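Local coordinates for protein telomerase reverse transcriptase (Candida albicans SC5314, PDB 6ZDQ) that probably extends chromosome ends by reverse-transcribing a template carried within its own RNA subunit, as the catalytic subunit of telomerase, at residues Glu277-Val282 with Leu425-Ser430; Tyr367-Tyr372 with Lys415-Gln420. One frame throughout, in Å; residues are numbered along the deposited sequence.

Contact 1: Glu277-Val282 with Leu425-Ser430; sequences EVLSPV and LEVCRS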
loop_
_atom_site.group_PDB
_atom_site.type_symbol
_atom_site.label_atom_id
_atom_site.label_comp_id
_atom_site.label_asym_id
_atom_site.label_seq_id
_atom_site.Cartn_x
_atom_site.Cartn_y
_atom_site.Cartn_z
ATOM N N GLU A 277 6.662 20.777 9.040
ATOM C CA GLU A 277 6.939 21.734 10.103
ATOM C C GLU A 277 5.872 21.769 11.189
ATOM O O GLU A 277 6.192 22.089 12.337
ATOM C CB GLU A 277 7.111 23.142 9.523
ATOM C CG GLU A 277 8.262 23.264 8.536
ATOM C CD GLU A 277 9.071 24.529 8.733
ATOM O OE1 GLU A 277 9.263 24.935 9.897
ATOM O OE2 GLU A 277 9.513 25.118 7.723
ATOM N N VAL A 278 4.614 21.457 10.865
ATOM C CA VAL A 278 3.529 21.452 11.834
ATOM C C VAL A 278 2.816 20.098 11.878
ATOM O O VAL A 278 2.685 19.492 12.942
ATOM C CB VAL A 278 2.517 22.588 11.562
ATOM C CG1 VAL A 278 1.344 22.491 12.524
ATOM C CG2 VAL A 278 3.197 23.943 11.687
ATOM N N LEU A 279 2.362 19.615 10.718
ATOM C CA LEU A 279 1.503 18.430 10.685
ATOM C C LEU A 279 2.209 17.201 11.247
ATOM O O LEU A 279 1.759 16.611 12.236
ATOM C CB LEU A 279 1.023 18.173 9.256
ATOM C CG LEU A 279 -0.114 19.070 8.770
ATOM C CD1 LEU A 279 -0.541 18.677 7.365
ATOM C CD2 LEU A 279 -1.291 19.010 9.730
ATOM N N SER A 280 3.308 16.786 10.616
ATOM C CA SER A 280 4.059 15.644 11.133
ATOM C C SER A 280 4.561 15.861 12.557
ATOM O O SER A 280 4.470 14.915 13.360
ATOM C CB SER A 280 5.219 15.299 10.188
ATOM O OG SER A 280 4.744 14.904 8.914
ATOM N N PRO A 281 5.102 17.028 12.935
ATOM C CA PRO A 281 5.421 17.242 14.357
ATOM C C PRO A 281 4.234 17.047 15.286
ATOM O O PRO A 281 4.405 16.511 16.389
ATOM C CB PRO A 281 5.925 18.690 14.375
ATOM C CG PRO A 281 6.530 18.873 13.038
ATOM C CD PRO A 281 5.638 18.119 12.096
ATOM N N VAL A 282 3.034 17.462 14.873
ATOM C CA VAL A 282 1.846 17.227 15.692
ATOM C C VAL A 282 1.572 15.734 15.814
ATOM O O VAL A 282 1.259 15.231 16.901
ATOM C CB VAL A 282 0.636 17.985 15.116
ATOM C CG1 VAL A 282 -0.663 17.424 15.676
ATOM C CG2 VAL A 282 0.747 19.464 15.434
ATOM N N LEU A 425 -3.565 22.297 19.495
ATOM C CA LEU A 425 -5.013 22.125 19.519
ATOM C C LEU A 425 -5.686 22.854 18.364
ATOM O O LEU A 425 -6.712 22.389 17.854
ATOM C CB LEU A 425 -5.579 22.602 20.855
ATOM C CG LEU A 425 -5.180 21.767 22.073
ATOM C CD1 LEU A 425 -5.758 22.363 23.347
ATOM C CD2 LEU A 425 -5.625 20.322 21.902
ATOM N N GLU A 426 -5.133 23.993 17.941
ATOM C CA GLU A 426 -5.730 24.742 16.842
ATOM C C GLU A 426 -5.595 23.997 15.519
ATOM O O GLU A 426 -6.548 23.938 14.734
ATOM C CB GLU A 426 -5.092 26.129 16.747
ATOM C CG GLU A 426 -5.582 26.968 15.577
ATOM C CD GLU A 426 -7.095 27.037 15.502
ATOM O OE1 GLU A 426 -7.665 26.532 14.512
ATOM O OE2 GLU A 426 -7.715 27.590 16.433
ATOM N N VAL A 427 -4.420 23.423 15.250
ATOM C CA VAL A 427 -4.246 22.687 14.001
ATOM C C VAL A 427 -5.017 21.372 14.036
ATOM O O VAL A 427 -5.430 20.860 12.988
ATOM C CB VAL A 427 -2.747 22.472 13.707
ATOM C CG1 VAL A 427 -2.127 21.519 14.712
ATOM C CG2 VAL A 427 -2.546 21.968 12.283
ATOM N N CYS A 428 -5.230 20.805 15.228
ATOM C CA CYS A 428 -5.992 19.563 15.331
ATOM C C CYS A 428 -7.440 19.768 14.901
ATOM O O CYS A 428 -7.957 19.030 14.055
ATOM C CB CYS A 428 -5.925 19.018 16.756
ATOM S SG CYS A 428 -4.455 18.029 17.102
ATOM N N ARG A 429 -8.114 20.767 15.480
ATOM C CA ARG A 429 -9.493 21.040 15.088
ATOM C C ARG A 429 -9.585 21.474 13.631
ATOM O O ARG A 429 -10.599 21.217 12.972
ATOM C CB ARG A 429 -10.111 22.099 16.002
ATOM C CG ARG A 429 -9.377 23.425 16.016
ATOM C CD ARG A 429 -10.313 24.559 16.394
ATOM N NE ARG A 429 -11.425 24.671 15.454
ATOM C CZ ARG A 429 -11.377 25.360 14.318
ATOM N NH1 ARG A 429 -10.268 26.004 13.977
ATOM N NH2 ARG A 429 -12.436 25.404 13.521
ATOM N N SER A 430 -8.547 22.137 13.115
ATOM C CA SER A 430 -8.527 22.496 11.700
ATOM C C SER A 430 -8.562 21.253 10.819
ATOM O O SER A 430 -9.283 21.213 9.816
ATOM C CB SER A 430 -7.292 23.342 11.390
ATOM O OG SER A 430 -7.214 23.650 10.010
#
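V427 presents both its methyls to the helix of V278 and V282: its chi1 of 68° sets CG1 between its own backbone N and carbonyl carbon and leaves CG2 trans to the N. On the facing helix V282 has chi1 162°, with CG1 trans to the backbone N and CG2 beside it, and the two valines reach toward each other tip to tip, V282 CG2 lying 3.6 Å from V427 CG1. The second V427 methyl, CG2, serves two partners. The V278 and V427 side chains pass each other in opposite directions, V278 CG1 3.9 Å from V427 CG2, while L279 slants across and brings its CD2 to 4.1 Å from the same methyl. V427 is held by V278 and L279 and, a turn on, V282. The other branch of V282 takes a different neighbour: V282 CG1 lies 4.1 Å from C428 SG, so V282 spans two adjacent residues of helix 421-434. All four pairs are apolar, and the two segments bury 169 Å² between them. Polar groups keep to other sides; on the far side of its helix R429 forms a salt bridge to E426 and another to D434. Y274 adds to the cover over L279 and V427, and L461 and F465 of helix 460-477 close in on V282 and C428. The axes of the two short helical segments pass 10.7 Å apart at nearly a right angle, crossing at -93°, which limits the contact to one cluster of side chains. Helix 263-296 is irregular here, with a wider pi-type turn at 277-279 and a kink at P281, whose nitrogen has no hydrogen to give. This is a perpendicular helix-helix crossing of helix 263-296 with helix 421-434, the latter in the reverse transcriptase region, probably on the fingers side.

Contact 2: Tyr367-Tyr372 with Lys415-Gln420; sequences YYVRYY and KTIALQ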
loop_
_atom_site.group_PDB
_atom_site.type_symbol
_atom_site.label_atom_id
_atom_site.label_comp_id
_atom_site.label_asym_id
_atom_site.label_seq_id
_atom_site.Cartn_x
_atom_site.Cartn_y
_atom_site.Cartn_z
ATOM N N TYR A 367 6.326 22.161 23.404
ATOM C CA TYR A 367 6.917 20.863 23.102
ATOM C C TYR A 367 7.939 20.993 21.976
ATOM O O TYR A 367 7.738 21.740 21.015
ATOM C CB TYR A 367 5.827 19.860 22.715
ATOM C CG TYR A 367 4.800 19.615 23.799
ATOM C CD1 TYR A 367 3.668 20.413 23.903
ATOM C CD2 TYR A 367 4.960 18.586 24.717
ATOM C CE1 TYR A 367 2.728 20.194 24.894
ATOM C CE2 TYR A 367 4.026 18.360 25.711
ATOM C CZ TYR A 367 2.911 19.167 25.794
ATOM O OH TYR A 367 1.978 18.946 26.783
ATOM N N TYR A 368 9.045 20.264 22.103
ATOM C CA TYR A 368 10.131 20.297 21.132
ATOM C C TYR A 368 10.194 18.969 20.392
ATOM O O TYR A 368 10.255 17.905 21.018
ATOM C CB TYR A 368 11.470 20.592 21.812
ATOM C CG TYR A 368 11.509 21.931 22.512
ATOM C CD1 TYR A 368 11.741 23.101 21.801
ATOM C CD2 TYR A 368 11.310 22.025 23.883
ATOM C CE1 TYR A 368 11.774 24.328 22.436
ATOM C CE2 TYR A 368 11.341 23.247 24.527
ATOM C CZ TYR A 368 11.574 24.396 23.799
ATOM O OH TYR A 368 11.606 25.615 24.436
ATOM N N VAL A 369 10.178 19.036 19.063
ATOM C CA VAL A 369 10.191 17.855 18.209
ATOM C C VAL A 369 11.315 17.999 17.192
ATOM O O VAL A 369 11.585 19.098 16.696
ATOM C CB VAL A 369 8.828 17.656 17.510
ATOM C CG1 VAL A 369 8.422 18.921 16.779
ATOM C CG2 VAL A 369 8.860 16.460 16.561
ATOM N N ARG A 370 11.982 16.883 16.896
ATOM C CA ARG A 370 13.050 16.843 15.899
ATOM C C ARG A 370 13.040 15.428 15.325
ATOM O O ARG A 370 13.557 14.498 15.951
ATOM C CB ARG A 370 14.396 17.197 16.516
ATOM C CG ARG A 370 15.584 17.076 15.581
ATOM C CD ARG A 370 16.878 17.140 16.371
ATOM N NE ARG A 370 16.898 16.136 17.433
ATOM C CZ ARG A 370 17.841 16.044 18.365
ATOM N NH1 ARG A 370 18.853 16.901 18.378
ATOM N NH2 ARG A 370 17.770 15.095 19.288
ATOM N N TYR A 371 12.445 15.278 14.145
ATOM C CA TYR A 371 12.128 13.951 13.637
ATOM C C TYR A 371 13.378 13.209 13.179
ATOM O O TYR A 371 14.282 13.787 12.568
ATOM C CB TYR A 371 11.131 14.046 12.483
ATOM C CG TYR A 371 10.752 12.697 11.913
ATOM C CD1 TYR A 371 9.793 11.908 12.532
ATOM C CD2 TYR A 371 11.361 12.209 10.762
ATOM C CE1 TYR A 371 9.446 10.673 12.020
ATOM C CE2 TYR A 371 11.021 10.974 10.244
ATOM C CZ TYR A 371 10.063 10.210 10.878
ATOM O OH TYR A 371 9.720 8.980 10.366
ATOM N N TYR A 372 13.410 11.911 13.474
ATOM C CA TYR A 372 14.411 10.990 12.956
ATOM C C TYR A 372 13.733 9.650 12.730
ATOM O O TYR A 372 13.027 9.155 13.613
ATOM C CB TYR A 372 15.598 10.839 13.917
ATOM C CG TYR A 372 16.561 12.003 13.882
ATOM C CD1 TYR A 372 17.525 12.101 12.887
ATOM C CD2 TYR A 372 16.508 13.003 14.842
ATOM C CE1 TYR A 372 18.406 13.163 12.848
ATOM C CE2 TYR A 372 17.386 14.068 14.812
ATOM C CZ TYR A 372 18.332 14.144 13.813
ATOM O OH TYR A 372 19.208 15.205 13.782
ATOM N N LYS A 415 15.986 20.530 11.670
ATOM C CA LYS A 415 15.934 21.530 12.726
ATOM C C LYS A 415 14.847 21.173 13.730
ATOM O O LYS A 415 13.836 20.556 13.384
ATOM C CB LYS A 415 15.678 22.935 12.157
ATOM C CG LYS A 415 16.030 24.060 13.117
ATOM C CD LYS A 415 17.525 24.086 13.401
ATOM C CE LYS A 415 17.831 24.780 14.719
ATOM N NZ LYS A 415 17.312 24.001 15.877
ATOM N N THR A 416 15.070 21.567 14.983
ATOM C CA THR A 416 14.108 21.323 16.049
ATOM C C THR A 416 12.945 22.303 15.946
ATOM O O THR A 416 13.152 23.513 15.807
ATOM C CB THR A 416 14.782 21.451 17.415
ATOM O OG1 THR A 416 15.288 22.782 17.576
ATOM C CG2 THR A 416 15.932 20.463 17.537
ATOM N N ILE A 417 11.724 21.779 16.020
ATOM C CA ILE A 417 10.504 22.570 15.899
ATOM C C ILE A 417 9.889 22.725 17.283
ATOM O O ILE A 417 9.793 21.751 18.039
ATOM C CB ILE A 417 9.506 21.921 14.922
ATOM C CG1 ILE A 417 10.134 21.757 13.536
ATOM C CG2 ILE A 417 8.227 22.742 14.836
ATOM C CD1 ILE A 417 10.490 23.066 12.863
ATOM N N ALA A 418 9.476 23.947 17.614
ATOM C CA ALA A 418 8.832 24.254 18.887
ATOM C C ALA A 418 7.360 24.559 18.627
ATOM O O ALA A 418 7.032 25.560 17.982
ATOM C CB ALA A 418 9.522 25.428 19.579
ATOM N N LEU A 419 6.480 23.692 19.124
ATOM C CA LEU A 419 5.038 23.864 18.998
ATOM C C LEU A 419 4.419 23.953 20.385
ATOM O O LEU A 419 4.662 23.088 21.234
ATOM C CB LEU A 419 4.410 22.711 18.208
ATOM C CG LEU A 419 4.854 22.543 16.753
ATOM C CD1 LEU A 419 4.124 21.375 16.115
ATOM C CD2 LEU A 419 4.620 23.821 15.961
ATOM N N GLN A 420 3.626 24.995 20.612
ATOM C CA GLN A 420 2.944 25.188 21.882
ATOM C C GLN A 420 1.590 24.482 21.885
ATOM O O GLN A 420 1.045 24.125 20.839
ATOM C CB GLN A 420 2.762 26.676 22.183
ATOM C CG GLN A 420 3.977 27.330 22.828
ATOM C CD GLN A 420 3.646 28.653 23.492
ATOM O OE1 GLN A 420 2.544 29.177 23.340
ATOM N NE2 GLN A 420 4.601 29.196 24.240
#
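Y367-V369 and I417-L419 run antiparallel as a short two-stranded sheet, their segment axes 4.9 Å apart and 151° between directions. V369 and I417 form a hydrogen-bonded pair: I417 N gives to V369 O at 2.8 Å, and V369 N gives back to I417 O at 2.9 Å, both nearly straight. Y367 and L419 pair less evenly: L419 N to Y367 O is sound, but the return bond from Y367 N to L419 O is weak, bent to 119°. Between them Y368 and A418 make the non-hydrogen-bonded pair. On the face of Y367, V369, I417 and L419, V369 and I417 stand side by side: chi1 of 53° sets V369 CG1 between its backbone N and carbonyl carbon, 3.7 Å from I417 CB. Lying between motifs A and B' of the polymerase, this small sheet probably belongs to the telomerase insertion in fingers domain. The 47 residues joining its strands hold no helix or strand where modelled, with two parts missing; the second strand leads into helix 421-434, Q420 its N-cap. The same face rests on helix 263-296, where P281 packs against V369 and L419. The Y367 ring turns its edge to L419 O and meets the F358 ring steeply. On the outer face A418 CB sits 3.8 Å from Y368 CE1. Past the strand end R370 lies alongside T416, its CD 3.6 Å from T416 CG2.

Helix 263-296 takes part in both places: it crosses helix 421-434 in contact 1, and the same turns lie under the paired strands of contact 2. There E277 O packs against I417 CG2, and V282, already engaged with V427, also touches L419. Since strand 417-419 runs on into helix 421-434, one continuous piece of chain supplies a partner to each contact, and contact 2 is nested within the loop that contact 1 closes. Contact 1 is buried and wholly apolar. Contact 2 lies at the surface, held mainly by backbone hydrogen bonds, with one face turned inward and the other, bearing Y368 and A418, outward.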